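Local coordinates for FACT-Spt16 (Cicer arietinum, PDB 5CE6), which forms part of the histone chaperone complex FACT, in which this N-terminal domain of Spt16 probably helps to bind histones H3-H4 during transcription, at residues Thr31-Lys34 against Ala35-Ser38; Arg43-Leu47 against Trp48-Asp52; Ser185-Ala188 against Asn189-Ala193; Ser342-Pro345 against Gly346-Leu349; Phe383-Ser386 against Gly387-Ile390. All coordinates share one frame; numbering follows the deposited sequence.

Contact 1: residues Thr31-Lys34 against Ala35-Ser38; sequences TRLK and AFYS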
# COMPACT_ATOMS: atom_id res chain seq x y z
N THR A 31 11.34 -9.93 -18.05
CA THR A 31 9.90 -10.10 -18.18
C THR A 31 9.18 -8.80 -17.85
O THR A 31 8.27 -8.37 -18.57
CB THR A 31 9.38 -11.21 -17.26
OG1 THR A 31 9.93 -12.47 -17.69
CG2 THR A 31 7.87 -11.29 -17.32
N ARG A 32 9.60 -8.16 -16.76
CA ARG A 32 8.96 -6.93 -16.32
C ARG A 32 9.31 -5.71 -17.18
O ARG A 32 8.46 -4.86 -17.40
CB ARG A 32 9.20 -6.71 -14.83
CG ARG A 32 8.40 -7.71 -13.98
CD ARG A 32 8.65 -7.57 -12.48
NE ARG A 32 8.02 -8.68 -11.76
CZ ARG A 32 8.14 -8.90 -10.45
NH1 ARG A 32 8.87 -8.11 -9.70
NH2 ARG A 32 7.53 -9.96 -9.90
N LEU A 33 10.55 -5.65 -17.69
CA LEU A 33 10.93 -4.57 -18.59
C LEU A 33 10.10 -4.65 -19.87
O LEU A 33 9.64 -3.64 -20.41
CB LEU A 33 12.43 -4.59 -18.90
CG LEU A 33 13.03 -3.39 -19.64
CD1 LEU A 33 12.83 -2.13 -18.83
CD2 LEU A 33 14.51 -3.61 -19.92
N LYS A 34 9.90 -5.87 -20.36
CA LYS A 34 9.08 -6.11 -21.54
C LYS A 34 7.64 -5.69 -21.27
O LYS A 34 7.02 -5.00 -22.08
CB LYS A 34 9.13 -7.58 -21.93
CG LYS A 34 8.69 -7.88 -23.35
CD LYS A 34 9.67 -8.84 -24.02
CE LYS A 34 10.13 -9.92 -23.05
NZ LYS A 34 11.31 -10.68 -23.56
N ALA A 35 7.11 -6.11 -20.12
CA ALA A 35 5.75 -5.76 -19.73
C ALA A 35 5.57 -4.25 -19.68
O ALA A 35 4.58 -3.72 -20.19
CB ALA A 35 5.41 -6.37 -18.38
N PHE A 36 6.54 -3.56 -19.08
CA PHE A 36 6.56 -2.10 -19.01
C PHE A 36 6.57 -1.47 -20.42
O PHE A 36 5.69 -0.66 -20.74
CB PHE A 36 7.78 -1.65 -18.18
CG PHE A 36 7.97 -0.16 -18.11
CD1 PHE A 36 6.90 0.72 -18.15
CD2 PHE A 36 9.26 0.37 -18.02
CE1 PHE A 36 7.09 2.09 -18.08
CE2 PHE A 36 9.46 1.74 -17.95
CZ PHE A 36 8.38 2.60 -17.98
N TYR A 37 7.55 -1.81 -21.25
CA TYR A 37 7.63 -1.22 -22.58
C TYR A 37 6.39 -1.51 -23.45
O TYR A 37 5.95 -0.66 -24.22
CB TYR A 37 8.91 -1.63 -23.31
CG TYR A 37 10.06 -0.68 -23.05
CD1 TYR A 37 10.62 -0.58 -21.78
CD2 TYR A 37 10.55 0.12 -24.06
CE1 TYR A 37 11.66 0.30 -21.53
CE2 TYR A 37 11.60 1.01 -23.82
CZ TYR A 37 12.14 1.09 -22.55
OH TYR A 37 13.18 1.96 -22.30
N SER A 38 5.84 -2.71 -23.31
CA SER A 38 4.62 -3.09 -24.02
C SER A 38 3.44 -2.23 -23.60
O SER A 38 2.72 -1.69 -24.45
CB SER A 38 4.30 -4.56 -23.79
OG SER A 38 5.20 -5.39 -24.51
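Leu33 and Tyr37, one turn apart on the same helix, lie side by side and point the same way, so that Leu33 CD1 rests 3.8 Å from Tyr37 CE1. The leucine reaches that place because its CG stands anti to the backbone N (chi1 -170°), with CD1 turned along the helix toward the ring. The same methyl comes up near the plane of the Phe36 ring, at its edge, with Leu33 CD1 4.4 Å from Phe36 CD2; one branch thus serves two aromatic neighbours. Beneath the side chains runs the usual i to i+4 ladder, exemplified by the almost linear bond from Tyr37 N to Leu33 O at 2.9 Å (176°). On the outward side Lys34 O takes two donors from one residue, Ser38 N at 2.9 Å and Ser38 OG at 3.1 Å, the hydroxyl arriving from above the carbonyl plane. The example illustrates amphipathic division: serine and a kinked lysine on one side, hydrocarbon on another. Arg32 bonds to Trp76 O and makes a cation-pi contact with that residue, while Tyr37 OH reaches Thr90 O. Leu33 and Tyr37 press helix 26-42 onto helix 110-117 and strands 85-89 and 93-98.

Contact 2: residues Arg43-Leu47 against Trp48-Asp52; sequences RRTDL and WGSSD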
# COMPACT_ATOMS: atom_id res chain seq x y z
N ARG A 43 -0.61 1.76 -24.40
CA ARG A 43 -1.46 2.79 -23.81
C ARG A 43 -0.74 4.13 -23.67
O ARG A 43 -0.94 4.84 -22.68
CB ARG A 43 -1.95 2.32 -22.43
CG ARG A 43 -2.63 0.96 -22.47
CD ARG A 43 -3.99 1.05 -23.14
NE ARG A 43 -4.93 1.83 -22.33
CZ ARG A 43 -5.66 1.32 -21.34
NH1 ARG A 43 -5.56 0.04 -21.03
NH2 ARG A 43 -6.49 2.10 -20.66
N ARG A 44 0.06 4.49 -24.67
CA ARG A 44 0.89 5.70 -24.61
C ARG A 44 0.07 6.98 -24.33
O ARG A 44 0.39 7.75 -23.43
CB ARG A 44 1.72 5.85 -25.89
CG ARG A 44 2.88 6.83 -25.77
CD ARG A 44 3.75 6.82 -27.03
NE ARG A 44 4.27 5.49 -27.33
CZ ARG A 44 5.42 5.01 -26.87
NH1 ARG A 44 6.19 5.76 -26.08
NH2 ARG A 44 5.82 3.79 -27.20
N THR A 45 -0.98 7.18 -25.11
CA THR A 45 -1.81 8.37 -24.99
C THR A 45 -2.75 8.31 -23.79
O THR A 45 -2.95 9.30 -23.08
CB THR A 45 -2.66 8.56 -26.26
OG1 THR A 45 -1.81 8.67 -27.40
CG2 THR A 45 -3.51 9.82 -26.15
N ASP A 46 -3.31 7.13 -23.56
CA ASP A 46 -4.40 6.95 -22.61
C ASP A 46 -3.94 6.97 -21.15
O ASP A 46 -4.61 7.53 -20.29
CB ASP A 46 -5.13 5.64 -22.92
CG ASP A 46 -6.58 5.67 -22.51
OD1 ASP A 46 -7.12 6.78 -22.27
OD2 ASP A 46 -7.20 4.59 -22.45
N LEU A 47 -2.79 6.34 -20.89
CA LEU A 47 -2.32 6.17 -19.52
C LEU A 47 -0.93 6.75 -19.30
O LEU A 47 -0.54 7.04 -18.17
CB LEU A 47 -2.31 4.68 -19.16
CG LEU A 47 -3.67 4.01 -19.08
CD1 LEU A 47 -3.51 2.58 -18.62
CD2 LEU A 47 -4.57 4.77 -18.13
N TRP A 48 -0.17 6.90 -20.38
CA TRP A 48 1.23 7.33 -20.25
C TRP A 48 1.49 8.74 -20.76
O TRP A 48 2.62 9.07 -21.12
CB TRP A 48 2.16 6.32 -20.92
CG TRP A 48 2.12 4.97 -20.27
CD1 TRP A 48 1.40 3.89 -20.69
CD2 TRP A 48 2.81 4.57 -19.08
NE1 TRP A 48 1.61 2.84 -19.83
CE2 TRP A 48 2.47 3.22 -18.84
CE3 TRP A 48 3.69 5.21 -18.20
CZ2 TRP A 48 2.98 2.50 -17.75
CZ3 TRP A 48 4.19 4.50 -17.11
CH2 TRP A 48 3.83 3.16 -16.90
N GLY A 49 0.44 9.55 -20.79
CA GLY A 49 0.54 10.96 -21.14
C GLY A 49 1.27 11.29 -22.43
O GLY A 49 1.92 12.33 -22.52
N SER A 50 1.16 10.41 -23.42
CA SER A 50 1.82 10.57 -24.72
C SER A 50 3.34 10.72 -24.62
O SER A 50 3.97 11.37 -25.46
CB SER A 50 1.24 11.76 -25.49
OG SER A 50 -0.08 11.48 -25.92
N SER A 51 3.93 10.11 -23.60
CA SER A 51 5.36 10.31 -23.32
C SER A 51 6.29 9.53 -24.25
O SER A 51 6.03 8.38 -24.59
CB SER A 51 5.68 9.98 -21.86
OG SER A 51 5.20 8.69 -21.52
N ASP A 52 7.37 10.19 -24.65
CA ASP A 52 8.40 9.60 -25.50
C ASP A 52 9.47 9.01 -24.59
O ASP A 52 10.22 8.12 -24.98
CB ASP A 52 9.05 10.66 -26.39
CG ASP A 52 8.03 11.52 -27.12
OD1 ASP A 52 7.42 11.02 -28.09
OD2 ASP A 52 7.87 12.70 -26.74
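Arg43 O is gripped by two successive amides, Trp48 N at 3.2 Å and Leu47 N at 3.0 Å, as the chain leaves its helix. The bond to Trp48 N lies in the carbonyl plane, and the edge of the indole also comes up to this oxygen. Arg44 O, the next carbonyl, receives Ser50 N at 2.8 Å from well above its plane, with a weak further bond from Trp48 N. The Arg44 side chain starts anti to its own amide N (chi1 -164°) and bends at chi3, which sets NH1 3.0 Å from Ser51 O. There the two groups share their planes, though the bond is moderately bent (151°); Asp41 and the ring of Trp40 hold the same guanidinium. Arg43 offers a contrasting use of the same group: its NH2 bridges to Asp46 OD2 at 3.1 Å, while Leu47 CD1 sits 3.6 Å above the centre of the guanidinium plane of Arg43. A type I' turn from Trp48 to Ser51 then redirects the chain. This loop joins helix 26-42 to strand 53-58, Asp52 bonding to Thr156 at the start of strand 156-159, and Trp48 having its NE1 bonded to His39 ND1 and its ring edge-to-face with Phe191 of helix 188-196.

Contact 3: residues Ser185-Ala188 against Asn189-Ala193; sequences SDVA and NGFSA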
# COMPACT_ATOMS: atom_id res chain seq x y z
N SER A 185 4.40 15.10 -18.56
CA SER A 185 3.11 14.43 -18.32
C SER A 185 3.14 13.54 -17.08
O SER A 185 4.11 12.82 -16.85
CB SER A 185 2.73 13.57 -19.53
OG SER A 185 2.50 14.36 -20.67
N ASP A 186 2.08 13.60 -16.29
CA ASP A 186 1.94 12.70 -15.15
C ASP A 186 1.67 11.30 -15.70
O ASP A 186 0.79 11.12 -16.54
CB ASP A 186 0.80 13.16 -14.24
CG ASP A 186 0.69 12.33 -12.96
OD1 ASP A 186 1.59 11.53 -12.67
OD2 ASP A 186 -0.32 12.50 -12.23
N VAL A 187 2.44 10.32 -15.24
CA VAL A 187 2.23 8.95 -15.67
C VAL A 187 1.93 8.01 -14.50
O VAL A 187 2.06 6.80 -14.62
CB VAL A 187 3.43 8.40 -16.49
CG1 VAL A 187 3.56 9.17 -17.78
CG2 VAL A 187 4.72 8.47 -15.70
N ALA A 188 1.50 8.57 -13.38
CA ALA A 188 1.19 7.74 -12.21
C ALA A 188 0.15 6.67 -12.54
O ALA A 188 0.22 5.54 -12.05
CB ALA A 188 0.74 8.60 -11.04
N ASN A 189 -0.81 7.03 -13.39
CA ASN A 189 -1.88 6.11 -13.77
C ASN A 189 -1.36 4.98 -14.64
O ASN A 189 -1.95 3.90 -14.69
CB ASN A 189 -3.00 6.86 -14.49
CG ASN A 189 -3.74 7.82 -13.58
OD1 ASN A 189 -3.72 7.67 -12.36
ND2 ASN A 189 -4.40 8.81 -14.17
N GLY A 190 -0.24 5.22 -15.32
CA GLY A 190 0.36 4.17 -16.12
C GLY A 190 0.97 3.13 -15.21
O GLY A 190 0.74 1.92 -15.37
N PHE A 191 1.77 3.59 -14.26
CA PHE A 191 2.37 2.68 -13.29
C PHE A 191 1.31 1.94 -12.46
O PHE A 191 1.47 0.75 -12.17
CB PHE A 191 3.35 3.43 -12.39
CG PHE A 191 4.63 3.79 -13.08
CD1 PHE A 191 5.43 2.79 -13.63
CD2 PHE A 191 5.02 5.11 -13.19
CE1 PHE A 191 6.62 3.11 -14.27
CE2 PHE A 191 6.21 5.44 -13.84
CZ PHE A 191 7.01 4.44 -14.37
N SER A 192 0.24 2.64 -12.10
CA SER A 192 -0.87 2.03 -11.36
C SER A 192 -1.48 0.85 -12.11
O SER A 192 -1.72 -0.21 -11.53
CB SER A 192 -1.94 3.08 -11.04
OG SER A 192 -3.09 2.47 -10.47
N ALA A 193 -1.72 1.04 -13.40
CA ALA A 193 -2.23 -0.03 -14.25
C ALA A 193 -1.22 -1.16 -14.35
O ALA A 193 -1.57 -2.34 -14.28
CB ALA A 193 -2.58 0.51 -15.64
O HOH W 1 -1.18 9.70 -14.49
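Val187, at the N-cap position and with backbone angles of -120° and 19°, turns its carbonyl into the first turn of a helix, where Val187 O accepts Gly190 N at 2.9 Å and Phe191 N at 3.2 Å. The two amides approach differently: that of Phe191 comes nearly head-on to the carbonyl, whereas that of Gly190 stands far above its plane. Ala188 O continues the pattern with a bond from Ser192 N at 2.9 Å. Among the side chains, Val187 and Phe191 are inclined to one another, and the branch that touches is CG2 of the valine, 3.9 Å from Phe191 CE2. That methyl lies between the backbone N and the carbonyl carbon of its residue, and the phenylalanine ring is carried back toward it by a chi1 of -73°. Just upstream Asp186 forms an Asx turn, with Ala188 N 3.0 Å from Asp186 OD1 and above the carboxylate plane; the same oxygen also accepts from Ala161 N. Set beside the start of a helix, this carboxylate is probably favoured by the helix dipole. Asn189 N donates to water 1 at 2.9 Å, and the water gives a weak bond to Asp186 O, so a first-turn N-H finds a solvent partner. The case illustrates how a strand can pass into a helix with a single residue, Val187, between them. Strand 183-186, at the border of its six-stranded sheet, bonds to strand 156-159, and Phe191 drives helix 188-196 against helix 69-78 and strand 53-58.

Contact 4: residues Ser342-Pro345 against Gly346-Leu349; sequences SLKP and GNKL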
# COMPACT_ATOMS: atom_id res chain seq x y z
N SER A 342 -18.46 -8.24 -3.74
CA SER A 342 -18.67 -7.53 -5.00
C SER A 342 -17.39 -7.35 -5.79
O SER A 342 -17.43 -6.93 -6.95
CB SER A 342 -19.31 -6.16 -4.75
OG SER A 342 -20.62 -6.30 -4.24
N LEU A 343 -16.25 -7.65 -5.18
CA LEU A 343 -14.97 -7.52 -5.88
C LEU A 343 -14.69 -8.77 -6.71
O LEU A 343 -14.02 -9.70 -6.26
CB LEU A 343 -13.83 -7.22 -4.91
CG LEU A 343 -13.91 -5.81 -4.33
CD1 LEU A 343 -12.95 -5.65 -3.17
CD2 LEU A 343 -13.62 -4.76 -5.41
N LYS A 344 -15.27 -8.81 -7.90
CA LYS A 344 -15.18 -9.95 -8.79
C LYS A 344 -14.82 -9.42 -10.16
O LYS A 344 -15.21 -8.31 -10.50
CB LYS A 344 -16.53 -10.67 -8.88
CG LYS A 344 -17.06 -11.21 -7.56
CD LYS A 344 -16.28 -12.44 -7.12
CE LYS A 344 -16.71 -12.89 -5.73
NZ LYS A 344 -18.18 -13.12 -5.64
N PRO A 345 -14.06 -10.21 -10.95
CA PRO A 345 -13.66 -9.73 -12.27
C PRO A 345 -14.85 -9.24 -13.10
O PRO A 345 -15.88 -9.91 -13.19
CB PRO A 345 -13.03 -10.97 -12.91
CG PRO A 345 -12.45 -11.71 -11.73
CD PRO A 345 -13.48 -11.53 -10.64
N GLY A 346 -14.71 -8.04 -13.66
CA GLY A 346 -15.74 -7.49 -14.52
C GLY A 346 -16.63 -6.48 -13.82
O GLY A 346 -17.39 -5.76 -14.46
N ASN A 347 -16.55 -6.44 -12.49
CA ASN A 347 -17.34 -5.48 -11.71
C ASN A 347 -16.57 -4.18 -11.48
O ASN A 347 -15.36 -4.19 -11.35
CB ASN A 347 -17.74 -6.09 -10.37
CG ASN A 347 -18.75 -7.21 -10.50
OD1 ASN A 347 -19.28 -7.45 -11.58
ND2 ASN A 347 -19.04 -7.88 -9.39
N LYS A 348 -17.29 -3.06 -11.40
CA LYS A 348 -16.65 -1.77 -11.11
C LYS A 348 -16.32 -1.64 -9.63
O LYS A 348 -17.08 -2.09 -8.78
CB LYS A 348 -17.59 -0.62 -11.50
CG LYS A 348 -17.82 -0.49 -13.00
CD LYS A 348 -18.85 0.58 -13.32
CE LYS A 348 -18.65 1.13 -14.73
NZ LYS A 348 -18.51 0.04 -15.73
N LEU A 349 -15.19 -1.01 -9.30
CA LEU A 349 -14.85 -0.77 -7.90
C LEU A 349 -15.95 0.04 -7.23
O LEU A 349 -16.28 -0.17 -6.07
CB LEU A 349 -13.50 -0.06 -7.76
CG LEU A 349 -12.22 -0.90 -7.66
CD1 LEU A 349 -12.05 -1.81 -8.85
CD2 LEU A 349 -11.00 0.01 -7.53
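Asn347 reaches back across the bend to Ser342, its ND2 lying 3.1 Å from Ser342 O in an almost straight bond (170°). The acceptor is held within the plane of the asparagine amide, although the donor sits above the carbonyl plane of the serine. A chi1 of -69° swings the amide inward, which also brings Asn347 ND2 within 3.8 Å of Lys344 CB. Here packing is close: the backbone of the same asparagine donates from N to Lys344 O at 3.0 Å, so one residue pins the loop at two levels. That second bond closes a type II beta turn from Lys344 to Asn347, with Gly346 at the third place and a positive phi of 100°; an inverse gamma turn centred on Leu343 precedes it, its bond from Lys344 N to Ser342 O being weak. The turn links helix 323-342 to helix 349-363 within the M24-family part of the chain. Looser ground lies at the bend itself, where Gly346 is exposed, although Val398 anchors the backbone there. Lys344 curls back, bent at chi2 and chi4, so that its NZ meets Gly341 O. By contrast, Leu343 and Leu349 are buried, Leu343 against strand 424-435 and both against strand 403-414.

Contact 5: residues Phe383-Ser386 against Gly387-Ile390; sequences FRES and GLNI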
# COMPACT_ATOMS: atom_id res chain seq x y z
N PHE A 383 1.87 0.25 -0.22
CA PHE A 383 0.81 -0.07 0.73
C PHE A 383 -0.55 0.42 0.22
O PHE A 383 -1.60 -0.21 0.44
CB PHE A 383 1.11 0.53 2.10
CG PHE A 383 0.09 0.16 3.12
CD1 PHE A 383 0.09 -1.12 3.67
CD2 PHE A 383 -0.88 1.06 3.50
CE1 PHE A 383 -0.89 -1.50 4.58
CE2 PHE A 383 -1.85 0.71 4.41
CZ PHE A 383 -1.85 -0.57 4.96
N ARG A 384 -0.54 1.57 -0.44
CA ARG A 384 -1.75 2.16 -0.96
C ARG A 384 -1.61 2.44 -2.46
O ARG A 384 -0.89 3.35 -2.87
CB ARG A 384 -2.01 3.45 -0.19
CG ARG A 384 -3.34 4.06 -0.37
CD ARG A 384 -3.49 5.21 0.61
NE ARG A 384 -4.68 5.99 0.32
CZ ARG A 384 -5.88 5.73 0.83
NH1 ARG A 384 -6.02 4.70 1.66
NH2 ARG A 384 -6.92 6.48 0.50
N GLU A 385 -2.30 1.63 -3.26
CA GLU A 385 -2.39 1.87 -4.70
C GLU A 385 -3.56 2.82 -4.98
O GLU A 385 -4.72 2.41 -5.06
CB GLU A 385 -2.53 0.55 -5.45
CG GLU A 385 -1.33 -0.38 -5.20
CD GLU A 385 -1.42 -1.71 -5.92
OE1 GLU A 385 -2.46 -1.99 -6.56
OE2 GLU A 385 -0.45 -2.49 -5.84
N SER A 386 -3.24 4.11 -5.11
CA SER A 386 -4.27 5.14 -5.18
C SER A 386 -5.22 5.02 -6.37
O SER A 386 -6.39 5.39 -6.27
CB SER A 386 -3.63 6.53 -5.15
OG SER A 386 -2.96 6.74 -3.92
N GLY A 387 -4.73 4.50 -7.50
CA GLY A 387 -5.55 4.31 -8.68
C GLY A 387 -6.63 3.24 -8.53
O GLY A 387 -7.54 3.13 -9.36
N LEU A 388 -6.53 2.45 -7.47
CA LEU A 388 -7.51 1.41 -7.21
C LEU A 388 -8.25 1.66 -5.90
O LEU A 388 -8.49 0.73 -5.14
CB LEU A 388 -6.84 0.03 -7.17
CG LEU A 388 -6.33 -0.54 -8.49
CD1 LEU A 388 -5.74 -1.93 -8.25
CD2 LEU A 388 -7.47 -0.63 -9.49
N ASN A 389 -8.59 2.91 -5.64
CA ASN A 389 -9.37 3.23 -4.45
C ASN A 389 -10.81 2.76 -4.61
O ASN A 389 -11.49 3.11 -5.58
CB ASN A 389 -9.30 4.74 -4.18
CG ASN A 389 -9.81 5.12 -2.81
OD1 ASN A 389 -10.94 4.81 -2.45
ND2 ASN A 389 -8.98 5.82 -2.04
N ILE A 390 -11.27 1.93 -3.67
CA ILE A 390 -12.64 1.44 -3.72
C ILE A 390 -13.55 2.53 -3.19
O ILE A 390 -13.79 2.62 -1.98
CB ILE A 390 -12.81 0.14 -2.89
CG1 ILE A 390 -11.77 -0.89 -3.30
CG2 ILE A 390 -14.22 -0.44 -3.08
CD1 ILE A 390 -11.60 -2.01 -2.29
O HOH W 2 -9.29 7.23 0.68
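Arg384 and Asn389 bring their flat ends together at a steep angle, the guanidinium and amide planes standing 81° apart. The nearest atoms, Arg384 NH2 and Asn389 ND2, are both donors at 3.3 Å, so the pair is not bonded directly. Water 2 accepts from Asn389 ND2 at 3.1 Å; a link on to Arg384 NH2 is weak and too short to be trusted. Both residues have CG anti to the backbone N (chi1 -168° in Arg384), and the arginine chain runs extended to NE, long enough to span the turn. Asn389 OD1 is held by Ser374 OG, which helps to fix the rotation of the amide. The second pair behaves differently: Glu385 and Leu388 run alongside and point the same way, with Glu385 OE1 3.7 Å from Leu388 CD1, while Glu385 OE2 forms a salt bridge with Lys198. Under these side chains Leu388 N donates to Glu385 O at 3.0 Å (157°), followed by a weak bond from Asn389 N to Ser386 O. Two overlapping i to i+3 turns, the second closed only weakly, make a compact bend, here in the loop between strands 376-378 and 403-414 of a domain related to the M24 metallopeptidases, whose fold is known as pita-bread.

In the fold
Contacts 1, 3 and 5 are partly buried, whereas 2 and 4 lie at the surface. Contacts 1, 2 and 3 gather in the N-terminal lobe, where an aromatic cluster binds helix, loop and helix: Phe36 meets Trp48 and Phe191, and Trp48 lies against Gly190. Contact 2 is rich in arginine bonds, yet its Gly49 O probably accepts from Ser185 OG of contact 3. Contacts 4 and 5 belong to the M24-like part and meet through Leu349, Leu343 and Ile390. Helical bonding dominates contact 1, whereas contacts 4 and 5 depend on turns, with an asparagine amide bonding across only in contact 4. Contact 3 touches the second group at one point, Ser192 OG lying 3.6 Å from Gly387 CA.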